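Local coordinates for 2-hydroxyhepta-2,4-diene-1, 7-dioateisomerase (Mycobacterium abscessus, PDB 3R6O), which is probably a magnesium-binding isomerase of 2-hydroxyhepta-2,4-diene-1,7-dioate, of the fumarylacetoacetate hydrolase family, at residues P103-H116 with G277-Q291. Residues are numbered along the deposited sequence; the frame is centred on the assembly and turned at random.
Sequences PGQVIALGFNYPTH and GDIILTGTPGGCGFQ
Ile107 N and O bond Ile279 O and Leu281 N, the residues either side of Ile280, which is the parallel pattern for strands 106-110 and 279-281; Leu109 N adds a bond to Leu281 O. Val106, Ala108, Ile279 and Leu281 line one face of this pair, with CG1 of Val106 4.1 Å from CD1 of Leu281; Ile107 and Ile280 lie on the other. Ahead of the strands, Gln105 NE2 reaches OD2 of Asp278 at 2.8 Å and almost straight (176°). OD2 lies in the amide plane of Gln105, but NE2 meets it from above the carboxylate plane. Gln105 OE1 bonds Ser135 OG of the second subunit, while a water joins Asp278 OD1 to Gly104 N.

Past the strands, Asn112 CG stands opposite the backbone N (chi1 -164°), which carries ND2 to Thr282 O at 2.9 Å; OD1 takes the N-H of Leu259. The Tyr113 ring lies alongside Pro285, one face over the proline N, and its OH shares a water with Thr282 OG1 and Gly283 O. Gly286 N donates to Thr115 OG1 at 2.8 Å. The His116 imidazole has Thr284 CG2 over one face, 3.2 Å from ND1, and Cys288 SG at its edge; ND1 also donates to Pro285 O, from above the carbonyl plane. Phe290 turns its edge toward the histidine face in an offset T-shaped pair, planes 62° apart.

Gly283 N bonds Glu160 OE1, Ala108 touches Asp189 and His116 touches Glu158. Glu160 and Asp189 bind the magnesium ion here, so the strands' C-terminal ends and first loop residues flank the metal, consistent with an FAH-family active site.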
ATOM      1  N   PRO A 103       6.066   6.490  -2.627  1.00 21.93           N
ATOM      2  CA  PRO A 103       6.213   5.157  -3.185  1.00 21.66           C
ATOM      3  C   PRO A 103       4.838   4.546  -3.398  1.00 21.55           C
ATOM      4  O   PRO A 103       3.902   4.822  -2.608  1.00 21.38           O
ATOM      5  CB  PRO A 103       6.958   4.383  -2.079  1.00 21.02           C
ATOM      6  CG  PRO A 103       6.529   5.013  -0.833  1.00 20.78           C
ATOM      7  CD  PRO A 103       6.299   6.507  -1.175  1.00 21.39           C
ATOM      8  N   GLY A 104       4.703   3.714  -4.425  1.00 21.72           N
ATOM      9  CA  GLY A 104       3.408   3.073  -4.715  1.00 21.73           C
ATOM     10  C   GLY A 104       2.965   2.126  -3.608  1.00 21.08           C
ATOM     11  O   GLY A 104       1.771   1.995  -3.326  1.00 21.10           O
ATOM     12  N   GLN A 105       3.936   1.426  -3.005  1.00 20.63           N
ATOM     13  CA  GLN A 105       3.669   0.577  -1.870  1.00 20.15           C
ATOM     14  C   GLN A 105       4.928   0.437  -1.058  1.00 19.85           C
ATOM     15  O   GLN A 105       6.038   0.556  -1.602  1.00 20.01           O
ATOM     16  CB  GLN A 105       3.145  -0.805  -2.263  1.00 20.14           C
ATOM     17  CG  GLN A 105       4.136  -1.694  -3.014  1.00 20.21           C
ATOM     18  CD  GLN A 105       3.501  -2.881  -3.703  1.00 20.40           C
ATOM     19  OE1 GLN A 105       2.566  -3.508  -3.155  1.00 20.32           O
ATOM     20  NE2 GLN A 105       4.024  -3.228  -4.899  1.00 20.74           N
ATOM     21  N   VAL A 106       4.735   0.181   0.234  1.00 19.53           N
ATOM     22  CA  VAL A 106       5.853  -0.018   1.143  1.00 19.34           C
ATOM     23  C   VAL A 106       5.732  -1.364   1.831  1.00 19.19           C
ATOM     24  O   VAL A 106       4.801  -1.596   2.615  1.00 19.11           O
ATOM     25  CB  VAL A 106       5.924   1.099   2.178  1.00 19.28           C
ATOM     26  CG1 VAL A 106       7.176   0.911   3.096  1.00 19.20           C
ATOM     27  CG2 VAL A 106       5.911   2.472   1.415  1.00 19.59           C
ATOM     28  N   ILE A 107       6.636  -2.252   1.449  1.00 19.28           N
ATOM     29  CA  ILE A 107       6.698  -3.605   1.969  1.00 19.31           C
ATOM     30  C   ILE A 107       7.735  -3.635   3.073  1.00 19.33           C
ATOM     31  O   ILE A 107       8.797  -3.027   2.942  1.00 19.41           O
ATOM     32  CB  ILE A 107       7.117  -4.612   0.884  1.00 19.54           C
ATOM     33  CG1 ILE A 107       6.194  -4.526  -0.330  1.00 19.63           C
ATOM     34  CG2 ILE A 107       7.162  -6.074   1.475  1.00 19.71           C
ATOM     35  CD1 ILE A 107       4.780  -4.560  -0.024  1.00 19.58           C
ATOM     36  N   ALA A 108       7.431  -4.311   4.171  1.00 19.38           N
ATOM     37  CA  ALA A 108       8.396  -4.502   5.273  1.00 19.56           C
ATOM     38  C   ALA A 108       8.475  -5.982   5.637  1.00 19.91           C
ATOM     39  O   ALA A 108       7.422  -6.667   5.767  1.00 19.98           O
ATOM     40  CB  ALA A 108       7.978  -3.674   6.547  1.00 19.46           C
ATOM     41  N   LEU A 109       9.695  -6.460   5.867  1.00 20.26           N
ATOM     42  CA  LEU A 109       9.900  -7.841   6.264  1.00 20.76           C
ATOM     43  C   LEU A 109      10.091  -7.973   7.776  1.00 21.12           C
ATOM     44  O   LEU A 109      10.921  -7.276   8.378  1.00 21.18           O
ATOM     45  CB  LEU A 109      11.095  -8.407   5.514  1.00 21.12           C
ATOM     46  CG  LEU A 109      10.854  -9.350   4.374  1.00 21.27           C
ATOM     47  CD1 LEU A 109      10.060  -8.667   3.216  1.00 24.70           C
ATOM     48  CD2 LEU A 109      12.298  -9.889   3.957  1.00 21.81           C
ATOM     49  N   GLY A 110       9.307  -8.861   8.378  1.00 21.44           N
ATOM     50  CA  GLY A 110       9.557  -9.344   9.731  1.00 22.06           C
ATOM     51  C   GLY A 110      10.376 -10.606   9.754  1.00 22.84           C
ATOM     52  O   GLY A 110      10.324 -11.403   8.825  1.00 22.95           O
ATOM     53  N   PHE A 111      11.141 -10.786  10.838  1.00 23.48           N
ATOM     54  CA  PHE A 111      11.894 -11.991  11.075  1.00 24.44           C
ATOM     55  C   PHE A 111      12.897 -12.324   9.975  1.00 24.53           C
ATOM     56  O   PHE A 111      13.046 -13.499   9.612  1.00 25.16           O
ATOM     57  CB  PHE A 111      10.929 -13.163  11.284  1.00 24.98           C
ATOM     58  CG  PHE A 111       9.790 -12.825  12.223  1.00 27.69           C
ATOM     59  CD1 PHE A 111      10.060 -12.410  13.516  1.00 31.26           C
ATOM     60  CD2 PHE A 111       8.464 -12.906  11.797  1.00 29.43           C
ATOM     61  CE1 PHE A 111       9.029 -12.077  14.399  1.00 34.69           C
ATOM     62  CE2 PHE A 111       7.420 -12.594  12.656  1.00 33.49           C
ATOM     63  CZ  PHE A 111       7.694 -12.172  13.961  1.00 36.30           C
ATOM     64  N   ASN A 112      13.614 -11.321   9.486  1.00 24.06           N
ATOM     65  CA  ASN A 112      14.645 -11.581   8.493  1.00 24.28           C
ATOM     66  C   ASN A 112      16.071 -11.503   9.053  1.00 25.01           C
ATOM     67  O   ASN A 112      17.040 -11.482   8.299  1.00 25.24           O
ATOM     68  CB  ASN A 112      14.488 -10.699   7.275  1.00 23.45           C
ATOM     69  CG  ASN A 112      15.302 -11.231   6.081  1.00 23.78           C
ATOM     70  OD1 ASN A 112      15.429 -12.446   5.904  1.00 24.41           O
ATOM     71  ND2 ASN A 112      15.870 -10.325   5.293  1.00 23.48           N
ATOM     72  N   TYR A 113      16.164 -11.429  10.374  1.00 25.46           N
ATOM     73  CA  TYR A 113      17.415 -11.539  11.082  1.00 26.39           C
ATOM     74  C   TYR A 113      17.168 -12.578  12.186  1.00 27.38           C
ATOM     75  O   TYR A 113      16.055 -12.685  12.693  1.00 27.15           O
ATOM     76  CB  TYR A 113      17.814 -10.200  11.698  1.00 26.11           C
ATOM     77  CG  TYR A 113      18.412  -9.205  10.734  1.00 25.58           C
ATOM     78  CD1 TYR A 113      19.803  -9.017  10.632  1.00 26.27           C
ATOM     79  CD2 TYR A 113      17.601  -8.479   9.889  1.00 24.56           C
ATOM     80  CE1 TYR A 113      20.347  -8.072   9.690  1.00 25.90           C
ATOM     81  CE2 TYR A 113      18.132  -7.549   8.961  1.00 24.21           C
ATOM     82  CZ  TYR A 113      19.497  -7.360   8.872  1.00 24.89           C
ATOM     83  OH  TYR A 113      19.997  -6.417   7.938  1.00 24.66           O
ATOM     84  N   PRO A 114      18.193 -13.323  12.568  1.00 30.50           N
ATOM     85  CA  PRO A 114      18.087 -14.290  13.688  1.00 32.88           C
ATOM     86  C   PRO A 114      17.873 -13.704  15.086  1.00 34.80           C
ATOM     87  O   PRO A 114      17.203 -14.319  15.924  1.00 35.92           O
ATOM     88  CB  PRO A 114      19.428 -15.011  13.654  1.00 34.04           C
ATOM     89  CG  PRO A 114      20.309 -14.249  12.744  1.00 33.15           C
ATOM     90  CD  PRO A 114      19.472 -13.446  11.836  1.00 31.54           C
ATOM     91  N   THR A 115      18.442 -12.532  15.342  1.00 35.65           N
ATOM     92  CA  THR A 115      18.353 -11.890  16.660  1.00 36.64           C
ATOM     93  C   THR A 115      17.061 -11.109  16.802  1.00 36.84           C
ATOM     94  O   THR A 115      16.750 -10.601  17.884  1.00 36.53           O
ATOM     95  CB  THR A 115      19.579 -10.976  16.919  1.00 36.88           C
ATOM     96  OG1 THR A 115      19.685  -9.995  15.870  1.00 32.55           O
ATOM     97  CG2 THR A 115      20.838 -11.835  16.969  1.00 36.04           C
ATOM     98  N   HIS A 116      16.326 -10.989  15.690  1.00 37.48           N
ATOM     99  CA  HIS A 116      14.946 -10.535  15.710  1.00 37.86           C
ATOM    100  C   HIS A 116      14.018 -11.603  15.097  1.00 38.73           C
ATOM    101  O   HIS A 116      13.845 -12.691  15.689  1.00 40.43           O
ATOM    102  CB  HIS A 116      14.796  -9.221  14.965  1.00 37.16           C
ATOM    103  CG  HIS A 116      13.508  -8.528  15.262  1.00 39.02           C
ATOM    104  ND1 HIS A 116      13.446  -7.276  15.829  1.00 41.49           N
ATOM    105  CD2 HIS A 116      12.227  -8.950  15.141  1.00 40.07           C
ATOM    106  CE1 HIS A 116      12.177  -6.934  15.990  1.00 41.21           C
ATOM    107  NE2 HIS A 116      11.419  -7.936  15.594  1.00 39.79           N
ATOM    108  N   GLY A 277       9.683   2.777  -7.853  1.00 23.44           N
ATOM    109  CA  GLY A 277       9.360   3.645  -6.747  1.00 23.08           C
ATOM    110  C   GLY A 277       8.887   2.915  -5.522  1.00 22.27           C
ATOM    111  O   GLY A 277       8.826   3.512  -4.458  1.00 21.99           O
ATOM    112  N   ASP A 278       8.597   1.617  -5.657  1.00 21.97           N
ATOM    113  CA  ASP A 278       8.231   0.788  -4.511  1.00 21.31           C
ATOM    114  C   ASP A 278       9.451   0.644  -3.600  1.00 21.25           C
ATOM    115  O   ASP A 278      10.607   0.689  -4.056  1.00 21.71           O
ATOM    116  CB  ASP A 278       7.751  -0.598  -4.920  1.00 21.17           C
ATOM    117  CG  ASP A 278       6.371  -0.606  -5.548  1.00 21.14           C
ATOM    118  OD1 ASP A 278       5.639   0.403  -5.548  1.00 21.17           O
ATOM    119  OD2 ASP A 278       6.006  -1.676  -6.039  1.00 21.13           O
ATOM    120  N   ILE A 279       9.180   0.521  -2.308  1.00 20.76           N
ATOM    121  CA  ILE A 279      10.217   0.393  -1.275  1.00 20.69           C
ATOM    122  C   ILE A 279      10.023  -0.919  -0.540  1.00 20.33           C
ATOM    123  O   ILE A 279       8.885  -1.256  -0.167  1.00 19.98           O
ATOM    124  CB  ILE A 279      10.076   1.513  -0.227  1.00 20.52           C
ATOM    125  CG1 ILE A 279      10.389   2.877  -0.878  1.00 21.01           C
ATOM    126  CG2 ILE A 279      10.996   1.319   1.008  1.00 20.41           C
ATOM    127  CD1 ILE A 279      10.130   4.000   0.094  1.00 21.07           C
ATOM    128  N   ILE A 280      11.120  -1.651  -0.333  1.00 20.51           N
ATOM    129  CA  ILE A 280      11.114  -2.833   0.553  1.00 20.29           C
ATOM    130  C   ILE A 280      12.079  -2.623   1.733  1.00 20.31           C
ATOM    131  O   ILE A 280      13.278  -2.444   1.515  1.00 20.70           O
ATOM    132  CB  ILE A 280      11.478  -4.149  -0.213  1.00 20.60           C
ATOM    133  CG1 ILE A 280      10.568  -4.373  -1.442  1.00 20.65           C
ATOM    134  CG2 ILE A 280      11.300  -5.355   0.707  1.00 20.45           C
ATOM    135  CD1 ILE A 280      11.140  -5.482  -2.428  1.00 21.13           C
ATOM    136  N   LEU A 281      11.556  -2.638   2.964  1.00 19.96           N
ATOM    137  CA  LEU A 281      12.369  -2.671   4.170  1.00 20.01           C
ATOM    138  C   LEU A 281      12.750  -4.134   4.433  1.00 20.17           C
ATOM    139  O   LEU A 281      11.870  -5.014   4.517  1.00 20.03           O
ATOM    140  CB  LEU A 281      11.623  -2.098   5.384  1.00 19.67           C
ATOM    141  CG  LEU A 281      11.603  -0.576   5.559  1.00 19.64           C
ATOM    142  CD1 LEU A 281      10.940   0.002   4.408  1.00 19.65           C
ATOM    143  CD2 LEU A 281      10.864  -0.221   6.926  1.00 19.38           C
ATOM    144  N   THR A 282      14.044  -4.387   4.563  1.00 20.57           N
ATOM    145  CA  THR A 282      14.536  -5.758   4.486  1.00 20.91           C
ATOM    146  C   THR A 282      14.707  -6.450   5.828  1.00 20.96           C
ATOM    147  O   THR A 282      15.274  -7.522   5.873  1.00 21.37           O
ATOM    148  CB  THR A 282      15.826  -5.861   3.677  1.00 21.48           C
ATOM    149  OG1 THR A 282      16.868  -5.081   4.287  1.00 21.69           O
ATOM    150  CG2 THR A 282      15.558  -5.403   2.222  1.00 21.55           C
ATOM    151  N   GLY A 283      14.208  -5.854   6.916  1.00 20.64           N
ATOM    152  CA  GLY A 283      14.304  -6.487   8.225  1.00 20.76           C
ATOM    153  C   GLY A 283      15.165  -5.718   9.217  1.00 20.87           C
ATOM    154  O   GLY A 283      15.984  -4.931   8.831  1.00 21.00           O
ATOM    155  N   THR A 284      14.926  -5.961  10.501  1.00 20.88           N
ATOM    156  CA  THR A 284      15.679  -5.371  11.596  1.00 21.05           C
ATOM    157  C   THR A 284      16.368  -6.426  12.479  1.00 21.57           C
ATOM    158  O   THR A 284      15.854  -7.540  12.660  1.00 21.72           O
ATOM    159  CB  THR A 284      14.727  -4.490  12.456  1.00 20.67           C
ATOM    160  OG1 THR A 284      15.484  -3.603  13.257  1.00 20.81           O
ATOM    161  CG2 THR A 284      13.771  -5.335  13.311  1.00 20.67           C
ATOM    162  N   PRO A 285      17.561  -6.108  13.006  1.00 21.95           N
ATOM    163  CA  PRO A 285      18.178  -7.070  13.937  1.00 22.52           C
ATOM    164  C   PRO A 285      17.557  -6.985  15.345  1.00 22.47           C
ATOM    165  O   PRO A 285      16.555  -6.322  15.514  1.00 21.99           O
ATOM    166  CB  PRO A 285      19.632  -6.628  13.969  1.00 22.97           C
ATOM    167  CG  PRO A 285      19.587  -5.186  13.675  1.00 22.57           C
ATOM    168  CD  PRO A 285      18.472  -4.994  12.698  1.00 22.01           C
ATOM    169  N   GLY A 286      18.159  -7.638  16.337  1.00 23.05           N
ATOM    170  CA  GLY A 286      17.695  -7.520  17.738  1.00 23.15           C
ATOM    171  C   GLY A 286      17.928  -6.169  18.423  1.00 22.97           C
ATOM    172  O   GLY A 286      18.452  -5.244  17.812  1.00 22.76           O
ATOM    173  N   GLY A 287      17.583  -6.071  19.708  1.00 23.15           N
ATOM    174  CA  GLY A 287      17.746  -4.834  20.482  1.00 23.07           C
ATOM    175  C   GLY A 287      16.540  -3.880  20.487  1.00 22.50           C
ATOM    176  O   GLY A 287      16.625  -2.767  20.966  1.00 22.43           O
ATOM    177  N   CYS A 288      15.409  -4.332  19.964  1.00 22.17           N
ATOM    178  CA  CYS A 288      14.155  -3.544  19.976  1.00 21.73           C
ATOM    179  C   CYS A 288      13.586  -3.474  21.393  1.00 22.04           C
ATOM    180  O   CYS A 288      13.901  -4.316  22.238  1.00 22.57           O
ATOM    181  CB  CYS A 288      13.111  -4.205  19.067  1.00 21.42           C
ATOM    182  SG  CYS A 288      13.561  -4.399  17.300  1.00 21.12           S
ATOM    183  N   GLY A 289      12.726  -2.484  21.629  1.00 21.79           N
ATOM    184  CA  GLY A 289      12.108  -2.221  22.907  1.00 22.10           C
ATOM    185  C   GLY A 289      11.402  -3.404  23.576  1.00 22.51           C
ATOM    186  O   GLY A 289      11.497  -3.568  24.771  1.00 23.05           O
ATOM    187  N   PHE A 290      10.713  -4.221  22.790  1.00 22.34           N
ATOM    188  CA  PHE A 290       9.898  -5.294  23.316  1.00 22.77           C
ATOM    189  C   PHE A 290      10.752  -6.440  23.870  1.00 23.41           C
ATOM    190  O   PHE A 290      10.234  -7.309  24.543  1.00 23.98           O
ATOM    191  CB  PHE A 290       8.909  -5.819  22.240  1.00 22.44           C
ATOM    192  CG  PHE A 290       9.532  -6.735  21.235  1.00 22.36           C
ATOM    193  CD1 PHE A 290       9.484  -8.125  21.407  1.00 22.90           C
ATOM    194  CD2 PHE A 290      10.156  -6.228  20.121  1.00 21.86           C
ATOM    195  CE1 PHE A 290      10.059  -8.971  20.483  1.00 23.19           C
ATOM    196  CE2 PHE A 290      10.737  -7.051  19.207  1.00 21.87           C
ATOM    197  CZ  PHE A 290      10.686  -8.446  19.374  1.00 22.39           C
ATOM    198  N   GLN A 291      12.063  -6.417  23.607  1.00 23.42           N
ATOM    199  CA  GLN A 291      12.918  -7.541  23.911  1.00 24.05           C
ATOM    200  C   GLN A 291      13.569  -7.427  25.285  1.00 24.71           C
ATOM    201  O   GLN A 291      14.489  -8.188  25.586  1.00 25.30           O
ATOM    202  CB  GLN A 291      13.958  -7.704  22.796  1.00 23.83           C
ATOM    203  CG  GLN A 291      13.280  -8.112  21.483  1.00 23.37           C
ATOM    204  CD  GLN A 291      14.237  -8.190  20.308  1.00 23.72           C
ATOM    205  OE1 GLN A 291      14.668  -7.170  19.799  1.00 28.62           O
ATOM    206  NE2 GLN A 291      14.558  -9.415  19.863  1.00 23.57           N
TER
HETATM  207  O   HOH W   1       5.856   2.670  -6.819  1.00 31.99           O
HETATM  208  O   HOH W   2      13.593  -8.916  10.824  1.00 33.84           O
HETATM  209  O   HOH W   3      17.726  -4.708   6.864  1.00 22.75           O